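Local coordinates for protein malate oxidoreductase (Thermotoga maritima, PDB 1VL6) that probably catalyses the NAD-dependent oxidative decarboxylation of malate to pyruvate, as a malic enzyme, at residues Lys104-Ile109 with Glu370-Lys375; Ser119-Ile124 with Cys148-Gln153; Lys61-Thr66 with Glu339-Ile344; Val175-Leu180 with Ala355-Cys360; Val196-Gly201 with Gly255-Ala260. All coordinates share one frame; numbering follows the deposited sequence.

Interaction 1: residues Lys104-Ile109 with Glu370-Lys375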
# COMPACT_ATOMS: atom_id res chain seq x y z
N LYS A 104 -4.97 11.79 -2.53
CA LYS A 104 -5.06 10.49 -1.88
C LYS A 104 -5.25 10.62 -0.36
O LYS A 104 -6.00 9.88 0.25
CB LYS A 104 -3.79 9.68 -2.12
CG LYS A 104 -3.90 8.19 -1.68
CD LYS A 104 -5.02 7.47 -2.46
CE LYS A 104 -4.93 5.97 -2.42
NZ LYS A 104 -6.25 5.38 -2.69
N ALA A 105 -4.54 11.55 0.24
CA ALA A 105 -4.54 11.65 1.67
C ALA A 105 -5.84 12.23 2.20
O ALA A 105 -6.38 11.77 3.22
CB ALA A 105 -3.38 12.48 2.13
N PHE A 106 -6.39 13.23 1.52
CA PHE A 106 -7.58 13.87 2.06
C PHE A 106 -8.89 13.36 1.49
O PHE A 106 -9.92 13.58 2.07
CB PHE A 106 -7.47 15.38 1.95
CG PHE A 106 -6.45 15.99 2.88
CD1 PHE A 106 -5.14 16.11 2.49
CD2 PHE A 106 -6.81 16.41 4.15
CE1 PHE A 106 -4.19 16.66 3.36
CE2 PHE A 106 -5.88 16.96 5.01
CZ PHE A 106 -4.56 17.08 4.61
N ALA A 107 -8.86 12.66 0.37
CA ALA A 107 -10.10 12.20 -0.27
C ALA A 107 -10.07 10.77 -0.71
O ALA A 107 -11.09 10.27 -1.11
CB ALA A 107 -10.43 13.09 -1.49
N ASP A 108 -8.90 10.13 -0.60
CA ASP A 108 -8.65 8.74 -1.02
C ASP A 108 -8.82 8.60 -2.52
O ASP A 108 -9.16 7.54 -3.04
CB ASP A 108 -9.46 7.74 -0.19
CG ASP A 108 -8.96 6.30 -0.35
OD1 ASP A 108 -7.77 6.09 -0.68
OD2 ASP A 108 -9.68 5.28 -0.20
N ILE A 109 -8.56 9.69 -3.22
CA ILE A 109 -8.68 9.70 -4.68
C ILE A 109 -7.35 9.31 -5.27
O ILE A 109 -6.31 9.78 -4.81
CB ILE A 109 -9.10 11.08 -5.17
CG1 ILE A 109 -10.57 11.27 -4.89
CG2 ILE A 109 -8.81 11.26 -6.64
CD1 ILE A 109 -11.03 12.64 -5.29
N GLU A 370 -9.18 24.79 9.83
CA GLU A 370 -7.92 24.39 9.20
C GLU A 370 -8.18 23.10 8.44
O GLU A 370 -9.13 22.36 8.75
CB GLU A 370 -6.84 24.10 10.20
CG GLU A 370 -6.45 25.26 11.07
CD GLU A 370 -6.15 24.81 12.47
OE1 GLU A 370 -5.34 23.85 12.61
OE2 GLU A 370 -6.74 25.41 13.40
N ALA A 371 -7.27 22.79 7.51
CA ALA A 371 -7.39 21.69 6.58
C ALA A 371 -7.29 20.36 7.21
O ALA A 371 -7.81 19.39 6.67
CB ALA A 371 -6.34 21.75 5.57
N PHE A 372 -6.56 20.28 8.31
CA PHE A 372 -6.42 19.00 9.03
C PHE A 372 -7.65 18.63 9.82
O PHE A 372 -7.74 17.54 10.39
CB PHE A 372 -5.21 19.03 9.95
CG PHE A 372 -3.93 19.01 9.20
CD1 PHE A 372 -3.44 17.82 8.70
CD2 PHE A 372 -3.27 20.18 8.91
CE1 PHE A 372 -2.28 17.80 7.98
CE2 PHE A 372 -2.11 20.16 8.17
CZ PHE A 372 -1.62 18.98 7.71
N ASP A 373 -8.64 19.52 9.83
CA ASP A 373 -9.92 19.17 10.41
C ASP A 373 -10.79 18.36 9.44
O ASP A 373 -11.48 18.91 8.57
CB ASP A 373 -10.68 20.40 10.85
CG ASP A 373 -11.80 20.05 11.74
OD1 ASP A 373 -12.35 18.88 11.66
OD2 ASP A 373 -12.16 20.88 12.58
N MSE A 374 -10.75 17.06 9.60
CA MSE A 374 -11.32 16.13 8.65
C MSE A 374 -12.81 16.28 8.51
O MSE A 374 -13.34 15.90 7.49
CB MSE A 374 -10.96 14.72 9.12
CG MSE A 374 -9.40 14.49 9.23
SE MSE A 374 -8.39 15.20 7.62
CE MSE A 374 -9.17 13.90 6.28
N LYS A 375 -13.47 16.86 9.51
CA LYS A 375 -14.90 17.16 9.39
C LYS A 375 -15.16 18.06 8.19
O LYS A 375 -16.17 17.88 7.49
CB LYS A 375 -15.55 17.62 10.72
CG LYS A 375 -15.99 16.30 11.60
CD LYS A 375 -16.83 16.43 12.99
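Phe106 and Met374 bring the two backbones closest, with Phe106 CA 7.9 Å from Met374 CA, so long side chains must bridge the gap. Phe106 sits in the last turn of helix 89-107, just before the chain leaves helical geometry at Asp108. Across from it, a type I beta turn from Glu370 to Asp373 leads into helix 374-386, where Asp373 is the N-cap and its OD1 accepts from Lys375 N.

The buried Phe106 ring does the reaching. Its edge is turned toward the face of Phe372 in an offset arrangement, with ring centroids 6.0 Å apart and planes at 60°; Phe106 CZ approaches Phe372 CE1. Beside it lies the selenium of Met374, a selenomethionine, with SE 4.0 Å from Phe106 CD2. The Met374 chain bends at chi2 (-45°) and again at chi3 (-66°), folding SE back to the ring at an oblique angle. Ala371 O comes to 3.5 Å from Phe106 CE2, while it is also hydrogen-bonded to His377. Val35 of the second subunit packs on Phe106 as well.

Together these form an offset edge-to-face aromatic pair and a Met-aromatic contact, joining the C-terminal end of helix 89-107 to the capped start of helix 374-386.

Interaction 2: residues Ser119-Ile124 with Cys148-Gln153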
# COMPACT_ATOMS: atom_id res chain seq x y z
N SER A 119 1.56 24.18 -24.67
CA SER A 119 0.98 25.27 -23.96
C SER A 119 0.02 26.18 -24.76
O SER A 119 -0.62 27.05 -24.16
CB SER A 119 2.11 26.02 -23.27
OG SER A 119 2.79 26.79 -24.23
N GLU A 120 -0.15 25.95 -26.08
CA GLU A 120 -1.23 26.64 -26.82
C GLU A 120 -2.56 26.14 -26.29
O GLU A 120 -2.73 24.94 -26.08
CB GLU A 120 -1.18 26.36 -28.31
CG GLU A 120 -0.29 27.31 -29.07
CD GLU A 120 0.20 26.69 -30.36
OE1 GLU A 120 -0.54 26.73 -31.36
OE2 GLU A 120 1.32 26.11 -30.36
N GLU A 121 -3.49 27.05 -26.06
CA GLU A 121 -4.75 26.68 -25.40
C GLU A 121 -5.58 25.64 -26.19
O GLU A 121 -6.03 24.66 -25.62
CB GLU A 121 -5.57 27.92 -24.97
CG GLU A 121 -6.06 28.75 -26.14
CD GLU A 121 -6.57 30.13 -25.74
OE1 GLU A 121 -5.76 31.04 -25.45
OE2 GLU A 121 -7.79 30.30 -25.74
N GLU A 122 -5.75 25.81 -27.50
CA GLU A 122 -6.61 24.86 -28.23
C GLU A 122 -6.02 23.48 -28.17
O GLU A 122 -6.73 22.49 -28.09
CB GLU A 122 -6.85 25.24 -29.70
CG GLU A 122 -7.46 26.61 -29.95
CD GLU A 122 -8.87 26.79 -29.38
OE1 GLU A 122 -9.71 25.85 -29.37
OE2 GLU A 122 -9.13 27.92 -28.94
N LYS A 123 -4.69 23.41 -28.20
CA LYS A 123 -4.02 22.14 -28.15
C LYS A 123 -4.15 21.44 -26.81
O LYS A 123 -4.47 20.24 -26.76
CB LYS A 123 -2.58 22.34 -28.58
CG LYS A 123 -2.55 22.69 -30.07
CD LYS A 123 -1.16 22.68 -30.65
CE LYS A 123 -1.15 23.37 -32.01
NZ LYS A 123 0.21 23.41 -32.59
N ILE A 124 -3.98 22.20 -25.72
CA ILE A 124 -4.23 21.67 -24.38
C ILE A 124 -5.67 21.12 -24.35
O ILE A 124 -5.92 20.00 -23.90
CB ILE A 124 -4.08 22.80 -23.28
CG1 ILE A 124 -2.62 23.14 -23.02
CG2 ILE A 124 -4.75 22.41 -21.92
CD1 ILE A 124 -2.46 24.50 -22.48
N CYS A 148 -6.42 30.15 -19.05
CA CYS A 148 -7.12 29.17 -18.24
C CYS A 148 -8.64 29.45 -18.19
O CYS A 148 -9.43 28.61 -17.83
CB CYS A 148 -6.54 29.16 -16.82
SG CYS A 148 -6.77 30.75 -16.05
N PHE A 149 -9.05 30.65 -18.51
CA PHE A 149 -10.48 30.89 -18.47
C PHE A 149 -11.18 30.07 -19.55
O PHE A 149 -12.11 29.30 -19.28
CB PHE A 149 -10.76 32.38 -18.66
CG PHE A 149 -10.23 33.26 -17.53
CD1 PHE A 149 -10.57 33.01 -16.23
CD2 PHE A 149 -9.39 34.33 -17.79
CE1 PHE A 149 -10.09 33.82 -15.20
CE2 PHE A 149 -8.92 35.15 -16.77
CZ PHE A 149 -9.27 34.91 -15.49
N ARG A 150 -10.69 30.22 -20.78
CA ARG A 150 -11.24 29.53 -21.94
C ARG A 150 -11.05 28.02 -21.75
O ARG A 150 -11.97 27.25 -22.06
CB ARG A 150 -10.55 29.97 -23.24
CG ARG A 150 -11.39 30.77 -24.26
CD ARG A 150 -10.55 31.44 -25.45
NE ARG A 150 -10.08 32.83 -25.18
CZ ARG A 150 -8.89 33.21 -24.59
NH1 ARG A 150 -7.97 32.34 -24.17
NH2 ARG A 150 -8.62 34.51 -24.42
N ILE A 151 -9.89 27.62 -21.21
CA ILE A 151 -9.63 26.19 -21.07
C ILE A 151 -10.63 25.53 -20.11
O ILE A 151 -11.24 24.50 -20.43
CB ILE A 151 -8.18 25.94 -20.63
CG1 ILE A 151 -7.23 26.36 -21.75
CG2 ILE A 151 -7.97 24.45 -20.31
CD1 ILE A 151 -5.78 26.25 -21.38
N LEU A 152 -10.84 26.13 -18.95
CA LEU A 152 -11.83 25.59 -18.03
C LEU A 152 -13.23 25.53 -18.64
O LEU A 152 -13.89 24.54 -18.54
CB LEU A 152 -11.89 26.41 -16.75
CG LEU A 152 -12.90 25.92 -15.72
CD1 LEU A 152 -12.52 24.50 -15.34
CD2 LEU A 152 -12.93 26.84 -14.50
N GLN A 153 -13.66 26.61 -19.26
CA GLN A 153 -15.00 26.71 -19.74
C GLN A 153 -15.24 25.67 -20.82
O GLN A 153 -16.25 24.97 -20.80
CB GLN A 153 -15.25 28.10 -20.27
CG GLN A 153 -16.70 28.35 -20.73
CD GLN A 153 -16.76 29.04 -22.09
OE1 GLN A 153 -16.49 28.42 -23.15
NE2 GLN A 153 -17.10 30.33 -22.07
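Ile124 and Ile151 make the tight, buried half of this helix-to-helix contact, Ile124 CD1 lying 3.9 Å from Ile151 CD1. The two side chains meet at about a right angle, and the CG2 methyl of Ile124 touches both CD1 and CG2 of Ile151. Glu121 belongs to this apolar part through its first carbon: Glu121 CB rests 3.9 Å from Ile151 CG1, near where the backbones are closest (Glu121 CA to Ile151 CA, 6.5 Å). Behind Ile151 stands Leu140 of strand 137-140. Helices 121-130 and 147-158 are connections in the parallel alpha/beta sheet of the N-terminal domain: the first leads from strand 110-115 to strand 137-140, the second from there to strand 163-165.

The other half is polar and more open. Glu121 CG takes the crowded position between backbone N and carbonyl carbon (chi1 65°), and the extended chain beyond it carries the carboxylate across to Arg150. There OE2 of Glu121 forms a salt bridge with NH1 of Arg150 at 2.6 Å, although the hydrogen bond is bent (128°) and weak. Carboxylate and guanidinium planes are 28° apart. Arg150 NH2 turns to a second acid, Glu239; replacing Arg150 by a leucine would probably leave both Glu121 and Glu239 without this shared positive mate. Farther along the exposed side, Glu122 pairs with Arg154.

Interaction 3: residues Lys61-Thr66 with Glu339-Ile344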
# COMPACT_ATOMS: atom_id res chain seq x y z
N LYS A 61 -19.99 1.34 -17.76
CA LYS A 61 -19.60 0.18 -16.97
C LYS A 61 -18.13 0.32 -16.55
O LYS A 61 -17.70 -0.39 -15.62
CB LYS A 61 -19.89 -1.17 -17.71
CG LYS A 61 -21.32 -1.79 -17.55
N THR A 62 -17.36 1.23 -17.17
CA THR A 62 -16.00 1.52 -16.62
C THR A 62 -16.03 1.93 -15.14
O THR A 62 -15.10 1.64 -14.40
CB THR A 62 -15.22 2.57 -17.41
OG1 THR A 62 -15.97 3.81 -17.49
CG2 THR A 62 -14.96 2.08 -18.86
N TYR A 63 -17.12 2.55 -14.72
CA TYR A 63 -17.30 2.94 -13.32
C TYR A 63 -17.49 1.74 -12.40
O TYR A 63 -17.31 1.84 -11.18
CB TYR A 63 -18.48 3.93 -13.13
CG TYR A 63 -18.23 5.32 -13.64
CD1 TYR A 63 -17.66 6.27 -12.82
CD2 TYR A 63 -18.55 5.68 -14.95
CE1 TYR A 63 -17.42 7.56 -13.27
CE2 TYR A 63 -18.28 6.98 -15.43
CZ TYR A 63 -17.73 7.91 -14.58
OH TYR A 63 -17.47 9.18 -15.01
N VAL A 64 -17.88 0.61 -12.98
CA VAL A 64 -18.10 -0.62 -12.21
C VAL A 64 -16.90 -1.56 -12.23
O VAL A 64 -16.64 -2.24 -11.24
CB VAL A 64 -19.30 -1.39 -12.86
CG1 VAL A 64 -19.49 -2.78 -12.24
CG2 VAL A 64 -20.59 -0.57 -12.80
N TYR A 65 -16.21 -1.63 -13.36
CA TYR A 65 -15.19 -2.63 -13.62
C TYR A 65 -13.72 -2.15 -13.68
O TYR A 65 -12.78 -2.96 -13.79
CB TYR A 65 -15.54 -3.28 -14.95
CG TYR A 65 -16.81 -4.10 -14.91
CD1 TYR A 65 -16.97 -5.13 -13.98
CD2 TYR A 65 -17.82 -3.88 -15.82
CE1 TYR A 65 -18.12 -5.91 -13.95
CE2 TYR A 65 -18.97 -4.65 -15.81
CZ TYR A 65 -19.13 -5.65 -14.87
OH TYR A 65 -20.29 -6.39 -14.88
N THR A 66 -13.53 -0.83 -13.62
CA THR A 66 -12.18 -0.25 -13.56
C THR A 66 -12.07 0.70 -12.40
O THR A 66 -13.01 0.88 -11.64
CB THR A 66 -11.86 0.52 -14.86
OG1 THR A 66 -12.61 1.76 -14.90
CG2 THR A 66 -12.30 -0.26 -16.10
N GLU A 339 -18.12 11.31 -8.09
CA GLU A 339 -19.14 10.32 -7.75
C GLU A 339 -20.47 10.62 -8.43
O GLU A 339 -21.14 9.71 -8.90
CB GLU A 339 -19.30 10.30 -6.25
CG GLU A 339 -20.02 9.12 -5.67
CD GLU A 339 -19.98 9.20 -4.16
OE1 GLU A 339 -18.87 9.02 -3.57
OE2 GLU A 339 -21.06 9.50 -3.59
N LYS A 340 -20.85 11.89 -8.48
CA LYS A 340 -22.05 12.36 -9.18
C LYS A 340 -21.87 12.15 -10.68
O LYS A 340 -22.83 12.05 -11.44
CB LYS A 340 -22.21 13.85 -8.92
CG LYS A 340 -23.62 14.37 -8.69
CD LYS A 340 -23.57 15.87 -8.26
CE LYS A 340 -24.84 16.34 -7.59
NZ LYS A 340 -25.96 16.54 -8.60
N ARG A 341 -20.62 12.17 -11.13
CA ARG A 341 -20.29 12.07 -12.54
C ARG A 341 -20.72 13.23 -13.40
O ARG A 341 -20.42 13.24 -14.58
CB ARG A 341 -20.84 10.84 -13.18
CG ARG A 341 -20.25 9.61 -12.69
CD ARG A 341 -20.79 8.45 -13.47
NE ARG A 341 -20.94 7.26 -12.65
CZ ARG A 341 -21.53 6.14 -13.06
NH1 ARG A 341 -22.03 6.01 -14.30
NH2 ARG A 341 -21.60 5.15 -12.20
N SER A 342 -21.41 14.22 -12.88
CA SER A 342 -21.84 15.30 -13.78
C SER A 342 -20.92 16.52 -13.64
O SER A 342 -19.99 16.60 -12.74
CB SER A 342 -23.37 15.67 -13.63
OG SER A 342 -23.63 16.55 -12.51
N LYS A 343 -21.21 17.46 -14.54
CA LYS A 343 -20.55 18.74 -14.59
C LYS A 343 -20.63 19.45 -13.26
O LYS A 343 -21.67 19.38 -12.59
CB LYS A 343 -21.23 19.58 -15.70
CG LYS A 343 -20.95 19.03 -17.16
CD LYS A 343 -21.37 19.96 -18.30
CE LYS A 343 -21.31 19.22 -19.67
NZ LYS A 343 -19.94 18.95 -20.11
N ILE A 344 -19.54 20.09 -12.84
CA ILE A 344 -19.58 20.92 -11.62
C ILE A 344 -20.42 22.16 -11.87
O ILE A 344 -20.19 22.84 -12.83
CB ILE A 344 -18.19 21.36 -11.21
CG1 ILE A 344 -17.44 20.16 -10.58
CG2 ILE A 344 -18.29 22.50 -10.20
CD1 ILE A 344 -15.99 20.25 -10.68
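Arg341 laid flat on Tyr63 is the whole of this surface contact, and the chain leading up to it explains how it gets there. At Glu339, in the last turn of helix 330-340, the backbones come no nearer than 9.4 Å, Glu339 CA to Tyr63 CA, so the long side chains of Arg341 and Tyr63 span the gap; the CB of Glu339 points away from residues 61-66, and its carboxylate is engaged by Tyr381. Lys340 then ends the helix, and Arg341 leaves helical geometry with a positive phi (66°), its CB pointing toward residues 61-66.

The arginine chain runs over one face of the ring from the hydroxyl end toward Tyr63 CB. Arg341 CG lies 3.5 Å from Tyr63 CE1, and CD sits above the ring, 3.4 Å from the Tyr63 centroid, a CH-pi contact. Beyond it a bend at chi3 (-145°) lays the guanidinium along the ring, planes 4° apart, with Arg341 CZ 3.7 Å from the Tyr63 centroid. This is a stacked cation-pi pair, linking the short helix 62-65 of the malic enzyme N-terminal domain to the end of a helix from the NAD-binding region. With Tyr63 cut back to an alanine, the Arg341 guanidinium and CD would probably lose the flat surface they lie on and be free to turn. Glu60 also touches Arg341, while Ile161 packs on Tyr63.

After Arg341 the chain moves off: Lys343 NZ donates to the carbonyls of Ser156 and Met159, and Ile344 packs against Pro162 and Leu349.

Interaction 4: residues Val175-Leu180 with Ala355-Cys360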
# COMPACT_ATOMS: atom_id res chain seq x y z
N VAL A 175 -12.28 31.54 -0.38
CA VAL A 175 -12.31 32.99 -0.10
C VAL A 175 -13.75 33.40 0.28
O VAL A 175 -13.96 34.14 1.22
CB VAL A 175 -11.87 33.77 -1.30
CG1 VAL A 175 -12.17 35.26 -1.16
CG2 VAL A 175 -10.35 33.55 -1.57
N SER A 176 -14.73 32.86 -0.44
CA SER A 176 -16.11 33.16 -0.21
C SER A 176 -16.54 32.70 1.16
O SER A 176 -17.22 33.45 1.87
CB SER A 176 -16.95 32.45 -1.25
OG SER A 176 -16.75 33.05 -2.52
N ALA A 177 -16.19 31.50 1.58
CA ALA A 177 -16.59 31.07 2.92
C ALA A 177 -15.94 31.94 3.97
O ALA A 177 -16.57 32.34 4.92
CB ALA A 177 -16.22 29.63 3.16
N ALA A 178 -14.66 32.24 3.79
CA ALA A 178 -13.95 33.11 4.73
C ALA A 178 -14.66 34.45 4.79
O ALA A 178 -14.85 35.02 5.86
CB ALA A 178 -12.50 33.29 4.28
N PHE A 179 -15.04 34.97 3.62
CA PHE A 179 -15.68 36.28 3.54
C PHE A 179 -17.00 36.28 4.28
O PHE A 179 -17.26 37.16 5.08
CB PHE A 179 -15.94 36.66 2.11
CG PHE A 179 -16.86 37.83 1.95
CD1 PHE A 179 -16.40 39.12 2.09
CD2 PHE A 179 -18.18 37.65 1.62
CE1 PHE A 179 -17.23 40.19 1.90
CE2 PHE A 179 -19.01 38.74 1.43
CZ PHE A 179 -18.54 40.00 1.57
N LEU A 180 -17.81 35.27 4.03
CA LEU A 180 -19.11 35.17 4.75
C LEU A 180 -18.97 35.18 6.25
O LEU A 180 -19.73 35.86 6.94
CB LEU A 180 -19.89 33.94 4.33
CG LEU A 180 -20.37 34.02 2.87
CD1 LEU A 180 -20.94 32.70 2.43
CD2 LEU A 180 -21.39 35.12 2.67
N ALA A 355 -20.72 24.92 3.28
CA ALA A 355 -20.29 23.83 4.10
C ALA A 355 -18.99 24.21 4.81
O ALA A 355 -18.83 23.96 6.03
CB ALA A 355 -20.11 22.63 3.22
N ILE A 356 -18.07 24.86 4.10
CA ILE A 356 -16.82 25.31 4.76
C ILE A 356 -17.13 26.36 5.86
O ILE A 356 -16.67 26.27 6.98
CB ILE A 356 -15.83 25.84 3.74
CG1 ILE A 356 -15.31 24.68 2.90
CG2 ILE A 356 -14.71 26.56 4.41
CD1 ILE A 356 -14.69 25.15 1.64
N ALA A 357 -18.01 27.31 5.54
CA ALA A 357 -18.30 28.37 6.50
C ALA A 357 -18.93 27.80 7.76
O ALA A 357 -18.66 28.27 8.84
CB ALA A 357 -19.21 29.43 5.91
N ARG A 358 -19.79 26.81 7.63
CA ARG A 358 -20.52 26.34 8.80
C ARG A 358 -19.63 25.33 9.51
O ARG A 358 -19.97 24.83 10.57
CB ARG A 358 -21.91 25.77 8.45
CG ARG A 358 -21.87 24.36 7.92
CD ARG A 358 -23.21 23.78 7.46
NE ARG A 358 -22.95 22.49 6.79
CZ ARG A 358 -22.69 21.34 7.44
NH1 ARG A 358 -22.66 21.33 8.77
NH2 ARG A 358 -22.45 20.22 6.76
N SER A 359 -18.46 25.02 8.96
CA SER A 359 -17.67 23.98 9.58
C SER A 359 -16.88 24.52 10.77
O SER A 359 -16.01 23.84 11.28
CB SER A 359 -16.82 23.26 8.52
OG SER A 359 -17.64 22.36 7.75
N CYS A 360 -17.17 25.74 11.24
CA CYS A 360 -16.60 26.21 12.48
C CYS A 360 -17.46 27.26 13.05
O CYS A 360 -18.35 27.73 12.37
CB CYS A 360 -15.23 26.80 12.22
SG CYS A 360 -15.19 28.38 11.32
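Ala177 is the knuckle by which helix 166-186 presses on Ala357 and Ile356 of helix 346-358. Ahead of it in the chain, Val175 faces another way, onto Ile207 of helix 202-214, while Ser176 packs both on Phe210 and Leu214 of that helix and on Val353 of helix 346-358, its hydroxyl hydrogen-bonded to Ala172 O one turn back.

At Ala177 the helices come remarkably near: Ala177 CA is 4.8 Å from Ala357 CA. Such proximity is possible because both are alanines, and the CB atoms of Ala177 and Ala357 meet at 4.1 Å. The Ala177 methyl also faces backbone, 3.8 Å from Ala357 N. Next to this it meets a branch of Ile356: Ala177 CB to Ile356 CG2 is 3.6 Å. Ile356 can offer that methyl because CG1 stands beside its own backbone N (chi1 -70°), leaving CG2 anti to it. This is close helix-helix packing through small residues, wholly buried and without polar links between residues 175-180 and 355-360, within the NAD-binding region.

Past this closest approach, Ala178 points its methyl away. Phe179 turns its ring to Phe266 of the central sheet, and Leu180 returns to the side of the partner helix, where it packs on Val353. Just beyond, Asn181 ND2 is hydrogen-bonded to Ala357 O, a polar tie between the same two helices.

Interaction 5: residues Val196-Gly201 with Gly255-Ala260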
# COMPACT_ATOMS: atom_id res chain seq x y z
N VAL A 196 -12.90 45.47 -1.92
CA VAL A 196 -11.89 45.72 -2.92
C VAL A 196 -11.20 44.40 -3.22
O VAL A 196 -10.65 43.81 -2.31
CB VAL A 196 -10.84 46.71 -2.45
CG1 VAL A 196 -9.69 46.76 -3.44
CG2 VAL A 196 -11.43 48.08 -2.35
N VAL A 197 -11.22 43.96 -4.47
CA VAL A 197 -10.45 42.80 -4.88
C VAL A 197 -9.27 43.25 -5.74
O VAL A 197 -9.47 43.84 -6.79
CB VAL A 197 -11.30 41.86 -5.70
CG1 VAL A 197 -10.46 40.59 -6.11
CG2 VAL A 197 -12.52 41.46 -4.93
N ASN A 198 -8.05 42.92 -5.31
CA ASN A 198 -6.86 43.32 -6.05
C ASN A 198 -6.14 42.13 -6.64
O ASN A 198 -5.74 41.22 -5.91
CB ASN A 198 -5.89 44.05 -5.15
CG ASN A 198 -4.70 44.65 -5.92
OD1 ASN A 198 -4.86 45.65 -6.58
ND2 ASN A 198 -3.51 44.03 -5.81
N GLY A 199 -5.92 42.17 -7.96
CA GLY A 199 -5.23 41.11 -8.71
C GLY A 199 -6.26 40.25 -9.40
O GLY A 199 -6.74 39.27 -8.82
N ILE A 200 -6.59 40.61 -10.63
CA ILE A 200 -7.69 39.94 -11.35
C ILE A 200 -7.13 38.93 -12.32
O ILE A 200 -7.22 39.08 -13.53
CB ILE A 200 -8.57 40.97 -12.08
CG1 ILE A 200 -8.92 42.15 -11.14
CG2 ILE A 200 -9.85 40.32 -12.59
CD1 ILE A 200 -9.92 41.78 -10.12
N GLY A 201 -6.47 37.92 -11.76
CA GLY A 201 -5.99 36.78 -12.51
C GLY A 201 -6.98 35.65 -12.31
O GLY A 201 -8.17 35.91 -12.17
N GLY A 255 -8.90 55.40 -10.20
CA GLY A 255 -7.64 55.67 -9.53
C GLY A 255 -6.96 54.39 -9.07
O GLY A 255 -7.29 53.29 -9.51
N ASP A 256 -6.01 54.53 -8.14
CA ASP A 256 -5.14 53.42 -7.72
C ASP A 256 -5.75 52.64 -6.56
O ASP A 256 -6.83 52.96 -6.09
CB ASP A 256 -3.71 53.93 -7.38
CG ASP A 256 -3.71 55.04 -6.32
OD1 ASP A 256 -4.72 55.10 -5.57
OD2 ASP A 256 -2.79 55.91 -6.20
N LEU A 257 -5.06 51.60 -6.11
CA LEU A 257 -5.52 50.81 -4.97
C LEU A 257 -5.84 51.66 -3.74
O LEU A 257 -6.80 51.43 -3.01
CB LEU A 257 -4.48 49.75 -4.62
CG LEU A 257 -4.78 48.79 -3.46
CD1 LEU A 257 -5.99 47.93 -3.70
CD2 LEU A 257 -3.58 47.89 -3.21
N GLU A 258 -5.02 52.66 -3.52
CA GLU A 258 -5.17 53.52 -2.35
C GLU A 258 -6.50 54.24 -2.35
O GLU A 258 -7.21 54.25 -1.36
CB GLU A 258 -4.01 54.51 -2.26
CG GLU A 258 -4.02 55.24 -0.95
CD GLU A 258 -3.00 56.34 -0.88
OE1 GLU A 258 -2.08 56.43 -1.76
OE2 GLU A 258 -3.12 57.10 0.07
N THR A 259 -6.85 54.82 -3.49
CA THR A 259 -8.16 55.41 -3.73
C THR A 259 -9.32 54.40 -3.51
O THR A 259 -10.33 54.72 -2.86
CB THR A 259 -8.16 55.89 -5.17
OG1 THR A 259 -7.32 57.05 -5.31
CG2 THR A 259 -9.53 56.36 -5.59
N ALA A 260 -9.16 53.20 -4.04
CA ALA A 260 -10.17 52.14 -3.89
C ALA A 260 -10.46 51.81 -2.45
O ALA A 260 -11.60 51.49 -2.11
CB ALA A 260 -9.75 50.88 -4.61
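Val196 and Asn198, on strand 194-198 of what looks like a Rossmann-type NAD-binding fold, receive Leu257 and Ala260 from the short helix 257-261 packed on the sheet. One methyl does most of the work: Leu257 CD1 lies 3.9 Å from Val196 CG1 and 3.8 Å from Asn198 OD1. Leu257 CG is anti to the backbone N (chi1 -179°), which carries CD1 to the strand, and the Leu257 and Asn198 side chains run at about a right angle. Val196 spreads its two branches over the helix, CG1 to Leu257 and CG2 to Ala260, with Val196 CG2 4.0 Å from Ala260 CB. The same CG2 also approaches Ala260 O, whose hydrogen-bond partner is Lys194 NZ.

Farther out, Val196 and Asn198 both share backbone hydrogen bonds with Ile268 of strand 266-269, while Trp280 and Phe267 pack against Leu257. After Asn198 comes the glycine-rich turn, where Gly199, Gly201 and Gly204 fit a GxGxxG pattern, consistent with a site for the dinucleotide; Ile200 N there is hydrogen-bonded to Asp223 OD2.

The helix carrying Leu257 is held at its start by Asp256, the N-cap: Thr259 N donates to Asp256 OD1 at 3.0 Å, nearly straight at 172°.

Overall arrangement
Along the chain, interactions 1 and 3 cross, each tying early residues to late ones and both touching the second subunit, with centres about 21 Å apart. Interaction 2 is local to the N-terminal region and its parallel sheet. Interactions 4 and 5 both lie within the NAD-binding region, centres about 23 Å apart, and helix 166-186 of interaction 4 is followed in the chain by strand 194-198 of interaction 5. Interactions 2 and 5 come in series but meet where Phe149 CZ packs 3.6 Å from Gly201 O, at the glycine-rich turn. The ends of helices 330-340 and 374-386 (interactions 3 and 1) reach the N-terminal region, while helix 346-358, between them in the chain, packs within the NAD-binding region.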